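A putative transcriptional regulator (Rhodococcus sp., PDB 2HKU) probably binds DNA as a transcriptional regulator of the TetR family and forms a dimer of two identical chains. Local coordinates at residues A[37-45]-A[61-69]; A[104-115]-A[172-180]. All coordinates share one frame; numbering follows the deposited sequence.

Overall arrangement
From the N terminus, the chain runs through helix 21-36 into interaction 1, where the turn at 37-40 and the start of helix 42-49 meet the first turns of helix 63-87. This closes a short loop that takes in most of the predicted helix-turn-helix. The chain then follows helix 63-87 out of the DNA-binding region and, after helix 92-104, enters interaction 2, where 104-115 crosses 172-180 and closes a larger loop containing helix 125-152. The two loops follow in series, neither enclosing nor crossing the other. The centres of the two contacts lie about 20 Å apart, yet Phe67 CZ of interaction 1 packs 3.4 Å from Leu113 CD1 of interaction 2, joining the N-terminal region to the C-terminal core.

Interaction 1. Residues A[37-45]-A[61-69]; sequences GEGVPITQI and GSKERLFVE
Lys63 carries the polar part of this contact, its ammonium group held by two carbonyls of the turn that precedes helix 42-49. NZ donates to Val40 O at 2.7 Å, arriving from above that carbonyl's plane, and to Glu38 O at 3.1 Å, where it lies in the carbonyl plane with a C=O...N angle of 155°. A water bridges NZ and Ile42 N through two weak bonds. With CG anti to the backbone N (chi1 -161°) and the rest of the chain extended, the lysine spans the gap from the first turn of its helix. Shortening the side chain to an alanine here is likely to leave the carbonyls of Glu38 and Val40 without their shared donor and the type I turn from Gly37 to Val40 less firmly tied to helix 63-87.

The Glu38 carboxylate does not pair with this lysine: Glu38 OE2 stays 4.7 Å from Lys63 NZ. The same oxygen lies 4.3 Å from Glu64 OE2, a like-charge approach that the ammonium probably eases. Glu38 instead contributes its aliphatic part. Its CG sits over the centre of one face of the Phe67 ring, 3.4 Å from the centroid, in a CH-pi contact, and CB lies above the CE1 side of the same ring. Beside the lysine stem, Ile42 CD1 reaches both Lys63 CG and Leu66 CD2, the latter at 4.0 Å, while Ile45 CG2 makes a looser approach to the same leucine methyl.

The contact thus fastens the entrance of the predicted helix-turn-helix to helix 63-87, as in TetR regulators, where the fourth helix packs on the three-helix DNA-binding domain and leads out of it. Helix 21-36 backs it through Leu32 and Phe33, the latter meeting Phe67 edge-to-face; from helix 53-60 Val56 touches Ile42 and Tyr60 touches Leu66, and Met120 of helix 108-120 packs on Glu38.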
ATOM      1  N   GLY A  37      -4.483   3.503  16.151  1.00 32.30           N
ATOM      2  CA  GLY A  37      -3.703   2.391  15.638  1.00 29.94           C
ATOM      3  C   GLY A  37      -3.538   1.336  16.680  1.00 28.54           C
ATOM      4  O   GLY A  37      -4.065   1.409  17.766  1.00 29.82           O
ATOM      5  N   GLU A  38      -2.737   0.358  16.321  1.00 28.80           N
ATOM      6  CA  GLU A  38      -2.561  -0.828  17.072  1.00 29.45           C
ATOM      7  C   GLU A  38      -1.977  -0.668  18.491  1.00 28.65           C
ATOM      8  O   GLU A  38      -2.245  -1.507  19.358  1.00 25.48           O
ATOM      9  CB  GLU A  38      -1.682  -1.775  16.275  1.00 29.26           C
ATOM     10  CG  GLU A  38      -1.995  -3.179  16.740  1.00 38.14           C
ATOM     11  CD  GLU A  38      -0.801  -4.004  16.927  1.00 46.63           C
ATOM     12  OE1 GLU A  38      -0.036  -4.117  15.919  1.00 44.80           O
ATOM     13  OE2 GLU A  38      -0.676  -4.531  18.077  1.00 54.22           O
ATOM     14  N   GLY A  39      -1.219   0.429  18.737  1.00 28.96           N
ATOM     15  CA  GLY A  39      -0.682   0.702  20.071  1.00 29.54           C
ATOM     16  C   GLY A  39      -1.620   1.062  21.238  1.00 31.48           C
ATOM     17  O   GLY A  39      -1.185   1.062  22.417  1.00 32.88           O
ATOM     18  N   VAL A  40      -2.881   1.390  20.954  1.00 31.82           N
ATOM     19  CA  VAL A  40      -3.932   1.533  22.002  1.00 30.77           C
ATOM     20  C   VAL A  40      -3.871   0.403  23.005  1.00 32.47           C
ATOM     21  O   VAL A  40      -3.995  -0.778  22.596  1.00 32.67           O
ATOM     22  CB  VAL A  40      -5.337   1.451  21.374  1.00 31.07           C
ATOM     23  CG1 VAL A  40      -6.513   1.413  22.495  1.00 29.36           C
ATOM     24  CG2 VAL A  40      -5.559   2.607  20.483  1.00 31.51           C
ATOM     25  N   PRO A  41      -3.643   0.709  24.319  1.00 32.21           N
ATOM     26  CA  PRO A  41      -3.656  -0.438  25.215  1.00 31.57           C
ATOM     27  C   PRO A  41      -4.987  -1.178  25.293  1.00 31.73           C
ATOM     28  O   PRO A  41      -6.045  -0.590  25.272  1.00 31.14           O
ATOM     29  CB  PRO A  41      -3.274   0.147  26.593  1.00 31.09           C
ATOM     30  CG  PRO A  41      -2.640   1.470  26.339  1.00 30.57           C
ATOM     31  CD  PRO A  41      -3.311   1.974  25.029  1.00 33.08           C
ATOM     32  N   ILE A  42      -4.911  -2.484  25.441  1.00 31.69           N
ATOM     33  CA  ILE A  42      -6.115  -3.257  25.745  1.00 32.25           C
ATOM     34  C   ILE A  42      -7.016  -2.724  26.900  1.00 32.07           C
ATOM     35  O   ILE A  42      -8.245  -2.692  26.753  1.00 30.60           O
ATOM     36  CB  ILE A  42      -5.757  -4.798  25.886  1.00 32.91           C
ATOM     37  CG1 ILE A  42      -6.960  -5.648  25.526  1.00 32.03           C
ATOM     38  CG2 ILE A  42      -5.164  -5.128  27.259  1.00 34.12           C
ATOM     39  CD1 ILE A  42      -7.538  -5.217  24.079  1.00 26.66           C
ATOM     40  N   THR A  43      -6.405  -2.246  27.996  1.00 32.62           N
ATOM     41  CA  THR A  43      -7.134  -1.692  29.193  1.00 32.50           C
ATOM     42  C   THR A  43      -8.067  -0.508  28.855  1.00 32.56           C
ATOM     43  O   THR A  43      -9.128  -0.293  29.481  1.00 34.28           O
ATOM     44  CB  THR A  43      -6.150  -1.250  30.350  1.00 31.71           C
ATOM     45  OG1 THR A  43      -5.159  -0.312  29.861  1.00 31.69           O
ATOM     46  CG2 THR A  43      -5.431  -2.467  31.007  1.00 33.31           C
ATOM     47  N   GLN A  44      -7.664   0.261  27.867  1.00 31.68           N
ATOM     48  CA  GLN A  44      -8.433   1.381  27.389  1.00 34.02           C
ATOM     49  C   GLN A  44      -9.608   0.933  26.554  1.00 32.98           C
ATOM     50  O   GLN A  44     -10.630   1.584  26.565  1.00 32.21           O
ATOM     51  CB  GLN A  44      -7.545   2.153  26.481  1.00 35.43           C
ATOM     52  CG  GLN A  44      -7.708   3.594  26.552  1.00 43.21           C
ATOM     53  CD  GLN A  44      -6.692   4.268  25.688  1.00 46.57           C
ATOM     54  OE1 GLN A  44      -6.965   4.596  24.549  1.00 49.77           O
ATOM     55  NE2 GLN A  44      -5.504   4.468  26.221  1.00 53.65           N
ATOM     56  N   ILE A  45      -9.422  -0.144  25.760  1.00 32.70           N
ATOM     57  CA  ILE A  45     -10.515  -0.791  25.027  1.00 32.22           C
ATOM     58  C   ILE A  45     -11.516  -1.399  26.018  1.00 32.52           C
ATOM     59  O   ILE A  45     -12.704  -1.241  25.856  1.00 31.27           O
ATOM     60  CB  ILE A  45     -10.004  -1.845  23.960  1.00 31.73           C
ATOM     61  CG1 ILE A  45      -9.388  -1.110  22.752  1.00 29.62           C
ATOM     62  CG2 ILE A  45     -11.108  -2.770  23.513  1.00 28.30           C
ATOM     63  CD1 ILE A  45      -8.380  -1.971  21.890  1.00 32.16           C
ATOM     64  N   GLY A  61      -8.559 -14.425  22.144  1.00 43.23           N
ATOM     65  CA  GLY A  61      -7.314 -15.176  22.266  1.00 42.68           C
ATOM     66  C   GLY A  61      -6.104 -14.287  22.419  1.00 43.83           C
ATOM     67  O   GLY A  61      -5.077 -14.757  22.890  1.00 45.53           O
ATOM     68  N   SER A  62      -6.205 -13.003  22.031  1.00 41.56           N
ATOM     69  CA  SER A  62      -5.072 -12.095  22.064  1.00 40.65           C
ATOM     70  C   SER A  62      -5.453 -10.725  21.492  1.00 38.92           C
ATOM     71  O   SER A  62      -6.420 -10.611  20.711  1.00 37.72           O
ATOM     72  CB  SER A  62      -3.876 -12.665  21.271  1.00 40.51           C
ATOM     73  OG  SER A  62      -4.060 -12.511  19.864  1.00 41.10           O
ATOM     74  N   LYS A  63      -4.648  -9.718  21.845  1.00 36.28           N
ATOM     75  CA  LYS A  63      -4.822  -8.375  21.317  1.00 35.20           C
ATOM     76  C   LYS A  63      -4.678  -8.367  19.773  1.00 33.61           C
ATOM     77  O   LYS A  63      -5.422  -7.682  19.101  1.00 32.48           O
ATOM     78  CB  LYS A  63      -3.815  -7.410  21.958  1.00 34.08           C
ATOM     79  CG  LYS A  63      -4.201  -5.959  21.825  1.00 36.93           C
ATOM     80  CD  LYS A  63      -3.060  -5.074  22.278  1.00 41.16           C
ATOM     81  CE  LYS A  63      -3.150  -3.685  21.616  1.00 43.82           C
ATOM     82  NZ  LYS A  63      -2.124  -2.735  22.150  1.00 40.78           N
ATOM     83  N   GLU A  64      -3.682  -9.106  19.263  1.00 32.79           N
ATOM     84  CA  GLU A  64      -3.303  -9.091  17.847  1.00 33.88           C
ATOM     85  C   GLU A  64      -4.468  -9.636  17.040  1.00 33.27           C
ATOM     86  O   GLU A  64      -4.832  -9.123  15.995  1.00 31.87           O
ATOM     87  CB  GLU A  64      -2.040  -9.980  17.635  1.00 35.48           C
ATOM     88  CG  GLU A  64      -0.754  -9.358  18.194  1.00 40.84           C
ATOM     89  CD  GLU A  64      -0.698  -9.303  19.751  1.00 43.04           C
ATOM     90  OE1 GLU A  64      -0.999 -10.336  20.388  1.00 47.15           O
ATOM     91  OE2 GLU A  64      -0.372  -8.230  20.345  1.00 44.63           O
ATOM     92  N   ARG A  65      -5.102 -10.667  17.584  1.00 32.16           N
ATOM     93  CA  ARG A  65      -6.228 -11.202  16.931  1.00 33.20           C
ATOM     94  C   ARG A  65      -7.463 -10.264  16.935  1.00 31.69           C
ATOM     95  O   ARG A  65      -8.123 -10.137  15.908  1.00 30.26           O
ATOM     96  CB  ARG A  65      -6.633 -12.524  17.532  1.00 34.84           C
ATOM     97  CG  ARG A  65      -7.891 -13.017  16.872  1.00 38.87           C
ATOM     98  CD  ARG A  65      -7.989 -14.506  17.127  1.00 47.24           C
ATOM     99  NE  ARG A  65      -7.807 -15.311  15.922  1.00 53.56           N
ATOM    100  CZ  ARG A  65      -8.794 -15.655  15.096  1.00 53.51           C
ATOM    101  NH1 ARG A  65      -8.522 -16.409  14.043  1.00 56.65           N
ATOM    102  NH2 ARG A  65     -10.044 -15.249  15.325  1.00 54.03           N
ATOM    103  N   LEU A  66      -7.771  -9.643  18.068  1.00 29.84           N
ATOM    104  CA  LEU A  66      -8.748  -8.502  18.039  1.00 29.03           C
ATOM    105  C   LEU A  66      -8.423  -7.427  16.963  1.00 27.98           C
ATOM    106  O   LEU A  66      -9.298  -7.060  16.208  1.00 27.13           O
ATOM    107  CB  LEU A  66      -8.931  -7.849  19.410  1.00 28.82           C
ATOM    108  CG  LEU A  66      -9.965  -6.695  19.621  1.00 28.37           C
ATOM    109  CD1 LEU A  66     -11.358  -7.026  19.186  1.00 25.79           C
ATOM    110  CD2 LEU A  66      -9.958  -6.250  21.065  1.00 28.78           C
ATOM    111  N   PHE A  67      -7.150  -6.984  16.885  1.00 26.33           N
ATOM    112  CA  PHE A  67      -6.729  -5.975  15.960  1.00 23.30           C
ATOM    113  C   PHE A  67      -6.961  -6.449  14.519  1.00 24.48           C
ATOM    114  O   PHE A  67      -7.541  -5.715  13.722  1.00 20.37           O
ATOM    115  CB  PHE A  67      -5.210  -5.689  16.084  1.00 25.84           C
ATOM    116  CG  PHE A  67      -4.764  -4.561  15.185  1.00 23.89           C
ATOM    117  CD1 PHE A  67      -5.113  -3.239  15.514  1.00 23.33           C
ATOM    118  CD2 PHE A  67      -4.162  -4.810  14.016  1.00 23.79           C
ATOM    119  CE1 PHE A  67      -4.757  -2.183  14.722  1.00 25.68           C
ATOM    120  CE2 PHE A  67      -3.735  -3.770  13.203  1.00 22.13           C
ATOM    121  CZ  PHE A  67      -4.024  -2.474  13.520  1.00 28.83           C
ATOM    122  N   VAL A  68      -6.463  -7.656  14.171  1.00 21.84           N
ATOM    123  CA  VAL A  68      -6.680  -8.099  12.810  1.00 23.69           C
ATOM    124  C   VAL A  68      -8.200  -8.273  12.498  1.00 23.61           C
ATOM    125  O   VAL A  68      -8.660  -7.914  11.397  1.00 22.68           O
ATOM    126  CB  VAL A  68      -5.808  -9.418  12.473  1.00 24.62           C
ATOM    127  CG1 VAL A  68      -6.158  -9.937  11.087  1.00 22.32           C
ATOM    128  CG2 VAL A  68      -4.347  -9.092  12.606  1.00 21.76           C
ATOM    129  N   GLU A  69      -8.984  -8.846  13.419  1.00 24.12           N
ATOM    130  CA  GLU A  69     -10.391  -9.008  13.081  1.00 25.72           C
ATOM    131  C   GLU A  69     -11.041  -7.641  12.862  1.00 24.47           C
ATOM    132  O   GLU A  69     -11.782  -7.452  11.898  1.00 25.45           O
ATOM    133  CB  GLU A  69     -11.170  -9.723  14.174  1.00 25.15           C
ATOM    134  CG  GLU A  69     -10.943 -11.190  14.143  1.00 29.25           C
ATOM    135  CD  GLU A  69     -11.843 -11.899  15.095  1.00 30.80           C
ATOM    136  OE1 GLU A  69     -12.932 -11.379  15.463  1.00 29.91           O
ATOM    137  OE2 GLU A  69     -11.431 -12.971  15.465  1.00 32.00           O
TER
HETATM  138  O   HOH W   1      -1.836  -3.780  25.309  1.00 34.89           O

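Interaction 2. Residues A[104-115]-A[172-180]; sequences LGPGAPSVELFT and IFGLVIQKT
Lys179 NZ donates to Leu104 O at 2.7 Å, lying in the plane of that carbonyl at the end of helix 92-104. The lysine leaves its backbone extended and then folds at chi3 and chi4 (75° and 53°), which curls the ammonium back to the carbonyl and lays CE beside Leu104 CB. A second polar link joins Thr180 OG1 to Glu112 OE1 at 3.1 Å, the hydroxyl donating from above the carboxylate plane.

The axes of 108-115 and 172-180 cross at -101°, 9.3 Å apart at closest. Leu104, at the end of helix 92-104, is a knob among Ile172, Leu175, Val176 and Lys179, its CD2 lying 3.8 Å from Val176 CG2. In return, Val176 is a knob among Leu104, Ala108, Val111 and Glu112; its CG1 rests on Glu112 CB at 3.6 Å. Val111 CG1 abuts the edge of the Phe173 ring, in its plane, and Phe173 CZ meets the edge of Phe114.

Thr115 offers CG2 to Ile177 CD1; Ile177 of the second subunit also packs on Thr115, placing this junction beside the dimer interface. Buried Lys179 finds its acceptor across the contact, Thr115 OG1 is satisfied within its own helix by Glu112 O, and the Glu112-Thr180 bond lies at the partly exposed side. This is consistent with a crossing set mainly by the fit of apolar side chains, with two hydrogen bonds adding to it.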
ATOM      1  N   LEU A 104     -11.262   6.484  -0.693  1.00 27.72           N
ATOM      2  CA  LEU A 104     -10.098   7.360  -0.494  1.00 27.26           C
ATOM      3  C   LEU A 104     -10.356   8.425   0.519  1.00 29.72           C
ATOM      4  O   LEU A 104      -9.422   8.985   1.122  1.00 28.92           O
ATOM      5  CB  LEU A 104      -9.598   7.964  -1.814  1.00 27.15           C
ATOM      6  CG  LEU A 104      -9.099   6.904  -2.803  1.00 24.79           C
ATOM      7  CD1 LEU A 104      -8.608   7.477  -4.135  1.00 27.06           C
ATOM      8  CD2 LEU A 104      -7.982   6.065  -2.172  1.00 30.37           C
ATOM      9  N   GLY A 105     -11.640   8.710   0.761  1.00 30.77           N
ATOM     10  CA  GLY A 105     -11.978   9.706   1.754  1.00 29.43           C
ATOM     11  C   GLY A 105     -12.501   9.177   3.058  1.00 30.60           C
ATOM     12  O   GLY A 105     -11.719   8.854   3.959  1.00 30.76           O
ATOM     13  N   PRO A 106     -13.853   9.083   3.215  1.00 29.87           N
ATOM     14  CA  PRO A 106     -14.212   8.587   4.512  1.00 29.20           C
ATOM     15  C   PRO A 106     -13.776   7.124   4.833  1.00 27.14           C
ATOM     16  O   PRO A 106     -13.705   6.779   5.984  1.00 28.38           O
ATOM     17  CB  PRO A 106     -15.766   8.712   4.546  1.00 28.87           C
ATOM     18  CG  PRO A 106     -16.155   8.789   3.171  1.00 29.27           C
ATOM     19  CD  PRO A 106     -15.033   9.362   2.367  1.00 32.03           C
ATOM     20  N   GLY A 107     -13.575   6.272   3.841  1.00 28.53           N
ATOM     21  CA  GLY A 107     -13.194   4.838   4.139  1.00 28.66           C
ATOM     22  C   GLY A 107     -11.661   4.702   4.310  1.00 28.00           C
ATOM     23  O   GLY A 107     -11.152   3.600   4.528  1.00 26.25           O
ATOM     24  N   ALA A 108     -10.920   5.816   4.204  1.00 27.80           N
ATOM     25  CA  ALA A 108      -9.433   5.701   4.163  1.00 26.15           C
ATOM     26  C   ALA A 108      -8.863   5.169   5.478  1.00 25.61           C
ATOM     27  O   ALA A 108      -8.069   4.229   5.457  1.00 25.37           O
ATOM     28  CB  ALA A 108      -8.752   7.048   3.684  1.00 26.10           C
ATOM     29  N   PRO A 109      -9.279   5.691   6.655  1.00 26.50           N
ATOM     30  CA  PRO A 109      -8.780   5.090   7.909  1.00 25.30           C
ATOM     31  C   PRO A 109      -9.028   3.556   8.060  1.00 26.15           C
ATOM     32  O   PRO A 109      -8.198   2.853   8.675  1.00 24.92           O
ATOM     33  CB  PRO A 109      -9.557   5.874   8.999  1.00 26.67           C
ATOM     34  CG  PRO A 109      -9.775   7.139   8.393  1.00 27.47           C
ATOM     35  CD  PRO A 109     -10.131   6.857   6.961  1.00 27.04           C
ATOM     36  N   SER A 110     -10.176   3.045   7.538  1.00 24.46           N
ATOM     37  CA  SER A 110     -10.425   1.588   7.494  1.00 24.50           C
ATOM     38  C   SER A 110      -9.466   0.826   6.574  1.00 23.51           C
ATOM     39  O   SER A 110      -8.932  -0.192   6.977  1.00 24.84           O
ATOM     40  CB  SER A 110     -11.921   1.367   7.085  1.00 24.40           C
ATOM     41  OG  SER A 110     -12.740   1.877   8.131  1.00 24.60           O
ATOM     42  N   VAL A 111      -9.250   1.308   5.336  1.00 25.02           N
ATOM     43  CA  VAL A 111      -8.230   0.716   4.420  1.00 25.04           C
ATOM     44  C   VAL A 111      -6.847   0.789   5.105  1.00 24.78           C
ATOM     45  O   VAL A 111      -6.011  -0.145   5.022  1.00 24.06           O
ATOM     46  CB  VAL A 111      -8.150   1.465   3.078  1.00 25.39           C
ATOM     47  CG1 VAL A 111      -7.082   0.869   2.146  1.00 26.18           C
ATOM     48  CG2 VAL A 111      -9.514   1.476   2.379  1.00 26.35           C
ATOM     49  N   GLU A 112      -6.554   1.948   5.681  1.00 23.86           N
ATOM     50  CA  GLU A 112      -5.252   2.158   6.304  1.00 23.92           C
ATOM     51  C   GLU A 112      -5.036   1.210   7.506  1.00 22.54           C
ATOM     52  O   GLU A 112      -3.984   0.551   7.621  1.00 23.52           O
ATOM     53  CB  GLU A 112      -5.072   3.625   6.678  1.00 24.19           C
ATOM     54  CG  GLU A 112      -3.838   3.862   7.532  1.00 27.71           C
ATOM     55  CD  GLU A 112      -3.763   5.267   8.092  1.00 36.21           C
ATOM     56  OE1 GLU A 112      -4.527   6.192   7.626  1.00 36.91           O
ATOM     57  OE2 GLU A 112      -2.931   5.427   9.006  1.00 35.79           O
ATOM     58  N   LEU A 113      -6.016   1.054   8.371  1.00 20.79           N
ATOM     59  CA  LEU A 113      -5.922  -0.017   9.360  1.00 22.60           C
ATOM     60  C   LEU A 113      -5.668  -1.435   8.801  1.00 21.49           C
ATOM     61  O   LEU A 113      -4.887  -2.235   9.398  1.00 21.32           O
ATOM     62  CB  LEU A 113      -7.200  -0.077  10.202  1.00 23.35           C
ATOM     63  CG  LEU A 113      -7.268  -0.817  11.494  1.00 25.42           C
ATOM     64  CD1 LEU A 113      -6.198  -0.159  12.413  1.00 28.53           C
ATOM     65  CD2 LEU A 113      -8.665  -0.603  12.087  1.00 26.79           C
ATOM     66  N   PHE A 114      -6.317  -1.774   7.683  1.00 20.92           N
ATOM     67  CA  PHE A 114      -6.204  -3.109   7.154  1.00 20.11           C
ATOM     68  C   PHE A 114      -4.798  -3.248   6.539  1.00 20.87           C
ATOM     69  O   PHE A 114      -4.193  -4.312   6.639  1.00 20.03           O
ATOM     70  CB  PHE A 114      -7.232  -3.304   6.029  1.00 20.90           C
ATOM     71  CG  PHE A 114      -7.123  -4.652   5.344  1.00 23.14           C
ATOM     72  CD1 PHE A 114      -7.270  -5.840   6.067  1.00 20.84           C
ATOM     73  CD2 PHE A 114      -6.915  -4.714   3.953  1.00 22.89           C
ATOM     74  CE1 PHE A 114      -7.195  -7.091   5.427  1.00 27.01           C
ATOM     75  CE2 PHE A 114      -6.874  -5.933   3.294  1.00 23.67           C
ATOM     76  CZ  PHE A 114      -6.970  -7.148   3.995  1.00 24.19           C
ATOM     77  N   THR A 115      -4.300  -2.198   5.866  1.00 21.81           N
ATOM     78  CA  THR A 115      -2.853  -2.183   5.431  1.00 22.17           C
ATOM     79  C   THR A 115      -1.875  -2.413   6.619  1.00 21.50           C
ATOM     80  O   THR A 115      -0.875  -3.173   6.466  1.00 23.82           O
ATOM     81  CB  THR A 115      -2.442  -0.908   4.527  1.00 20.26           C
ATOM     82  OG1 THR A 115      -2.425   0.282   5.328  1.00 26.39           O
ATOM     83  CG2 THR A 115      -3.351  -0.768   3.371  1.00 16.62           C
ATOM     84  N   ILE A 172      -5.819   1.331  -4.719  1.00 20.92           N
ATOM     85  CA  ILE A 172      -6.428   1.841  -3.531  1.00 19.89           C
ATOM     86  C   ILE A 172      -5.490   1.758  -2.299  1.00 19.30           C
ATOM     87  O   ILE A 172      -5.299   2.752  -1.633  1.00 19.55           O
ATOM     88  CB  ILE A 172      -7.853   1.215  -3.248  1.00 20.12           C
ATOM     89  CG1 ILE A 172      -8.872   1.619  -4.367  1.00 19.62           C
ATOM     90  CG2 ILE A 172      -8.294   1.572  -1.852  1.00 18.46           C
ATOM     91  CD1 ILE A 172      -9.332   3.122  -4.347  1.00 21.84           C
ATOM     92  N   PHE A 173      -4.926   0.574  -2.018  1.00 19.90           N
ATOM     93  CA  PHE A 173      -3.969   0.392  -0.896  1.00 19.35           C
ATOM     94  C   PHE A 173      -2.792   1.354  -0.973  1.00 18.37           C
ATOM     95  O   PHE A 173      -2.508   2.095  -0.010  1.00 18.48           O
ATOM     96  CB  PHE A 173      -3.455  -1.070  -0.846  1.00 17.62           C
ATOM     97  CG  PHE A 173      -4.551  -2.106  -0.612  1.00 16.95           C
ATOM     98  CD1 PHE A 173      -5.647  -1.827   0.203  1.00 16.05           C
ATOM     99  CD2 PHE A 173      -4.456  -3.358  -1.204  1.00 17.20           C
ATOM    100  CE1 PHE A 173      -6.658  -2.853   0.386  1.00 17.97           C
ATOM    101  CE2 PHE A 173      -5.414  -4.378  -1.033  1.00 16.52           C
ATOM    102  CZ  PHE A 173      -6.485  -4.130  -0.284  1.00 21.83           C
ATOM    103  N   GLY A 174      -2.168   1.414  -2.136  1.00 19.99           N
ATOM    104  CA  GLY A 174      -0.944   2.299  -2.342  1.00 19.88           C
ATOM    105  C   GLY A 174      -1.296   3.797  -2.290  1.00 22.08           C
ATOM    106  O   GLY A 174      -0.509   4.635  -1.795  1.00 21.95           O
ATOM    107  N   LEU A 175      -2.469   4.159  -2.806  1.00 22.06           N
ATOM    108  CA  LEU A 175      -2.932   5.563  -2.676  1.00 21.75           C
ATOM    109  C   LEU A 175      -3.277   5.951  -1.244  1.00 21.06           C
ATOM    110  O   LEU A 175      -2.892   7.033  -0.781  1.00 21.75           O
ATOM    111  CB  LEU A 175      -4.135   5.894  -3.588  1.00 22.96           C
ATOM    112  CG  LEU A 175      -3.812   5.765  -5.030  1.00 20.96           C
ATOM    113  CD1 LEU A 175      -4.997   5.468  -6.020  1.00 23.40           C
ATOM    114  CD2 LEU A 175      -2.985   6.952  -5.453  1.00 21.71           C
ATOM    115  N   VAL A 176      -3.973   5.097  -0.532  1.00 19.12           N
ATOM    116  CA  VAL A 176      -4.268   5.351   0.894  1.00 19.86           C
ATOM    117  C   VAL A 176      -2.999   5.473   1.706  1.00 20.30           C
ATOM    118  O   VAL A 176      -2.911   6.335   2.544  1.00 20.26           O
ATOM    119  CB  VAL A 176      -5.191   4.274   1.585  1.00 18.70           C
ATOM    120  CG1 VAL A 176      -5.239   4.440   3.125  1.00 19.14           C
ATOM    121  CG2 VAL A 176      -6.621   4.396   1.014  1.00 19.60           C
ATOM    122  N   ILE A 177      -2.045   4.582   1.495  1.00 19.16           N
ATOM    123  CA  ILE A 177      -0.834   4.629   2.280  1.00 20.37           C
ATOM    124  C   ILE A 177      -0.063   5.953   2.048  1.00 19.37           C
ATOM    125  O   ILE A 177       0.354   6.622   2.998  1.00 19.07           O
ATOM    126  CB  ILE A 177       0.094   3.410   1.914  1.00 18.55           C
ATOM    127  CG1 ILE A 177      -0.559   2.126   2.481  1.00 21.57           C
ATOM    128  CG2 ILE A 177       1.415   3.632   2.623  1.00 21.17           C
ATOM    129  CD1 ILE A 177      -0.102   0.778   1.813  1.00 24.93           C
ATOM    130  N   GLN A 178       0.147   6.323   0.808  1.00 19.55           N
ATOM    131  CA  GLN A 178       0.940   7.499   0.478  1.00 20.68           C
ATOM    132  C   GLN A 178       0.227   8.774   0.781  1.00 22.94           C
ATOM    133  O   GLN A 178       0.819   9.816   1.102  1.00 23.49           O
ATOM    134  CB  GLN A 178       1.192   7.509  -0.990  1.00 19.42           C
ATOM    135  CG  GLN A 178       2.262   6.378  -1.325  1.00 18.96           C
ATOM    136  CD  GLN A 178       2.513   6.307  -2.740  1.00 17.98           C
ATOM    137  OE1 GLN A 178       3.584   6.764  -3.244  1.00 25.06           O
ATOM    138  NE2 GLN A 178       1.598   5.696  -3.465  1.00 15.82           N
ATOM    139  N   LYS A 179      -1.076   8.737   0.592  1.00 24.24           N
ATOM    140  CA  LYS A 179      -1.903   9.891   1.012  1.00 25.22           C
ATOM    141  C   LYS A 179      -1.809  10.238   2.469  1.00 26.60           C
ATOM    142  O   LYS A 179      -1.661  11.437   2.819  1.00 27.83           O
ATOM    143  CB  LYS A 179      -3.341   9.725   0.476  1.00 23.15           C
ATOM    144  CG  LYS A 179      -4.322  10.765   1.016  1.00 30.18           C
ATOM    145  CD  LYS A 179      -5.460  11.035  -0.039  1.00 32.24           C
ATOM    146  CE  LYS A 179      -6.411   9.872  -0.026  1.00 31.00           C
ATOM    147  NZ  LYS A 179      -6.850   9.675   1.455  1.00 36.87           N
ATOM    148  N   THR A 180      -1.826   9.226   3.337  1.00 29.24           N
ATOM    149  CA  THR A 180      -1.726   9.409   4.774  1.00 31.38           C
ATOM    150  C   THR A 180      -0.304   9.805   5.237  1.00 32.76           C
ATOM    151  O   THR A 180      -0.123  10.740   6.072  1.00 32.69           O
ATOM    152  CB  THR A 180      -2.196   8.124   5.493  1.00 34.15           C
ATOM    153  OG1 THR A 180      -2.519   8.426   6.852  1.00 37.95           O
ATOM    154  CG2 THR A 180      -1.069   7.046   5.534  1.00 33.38           C
TER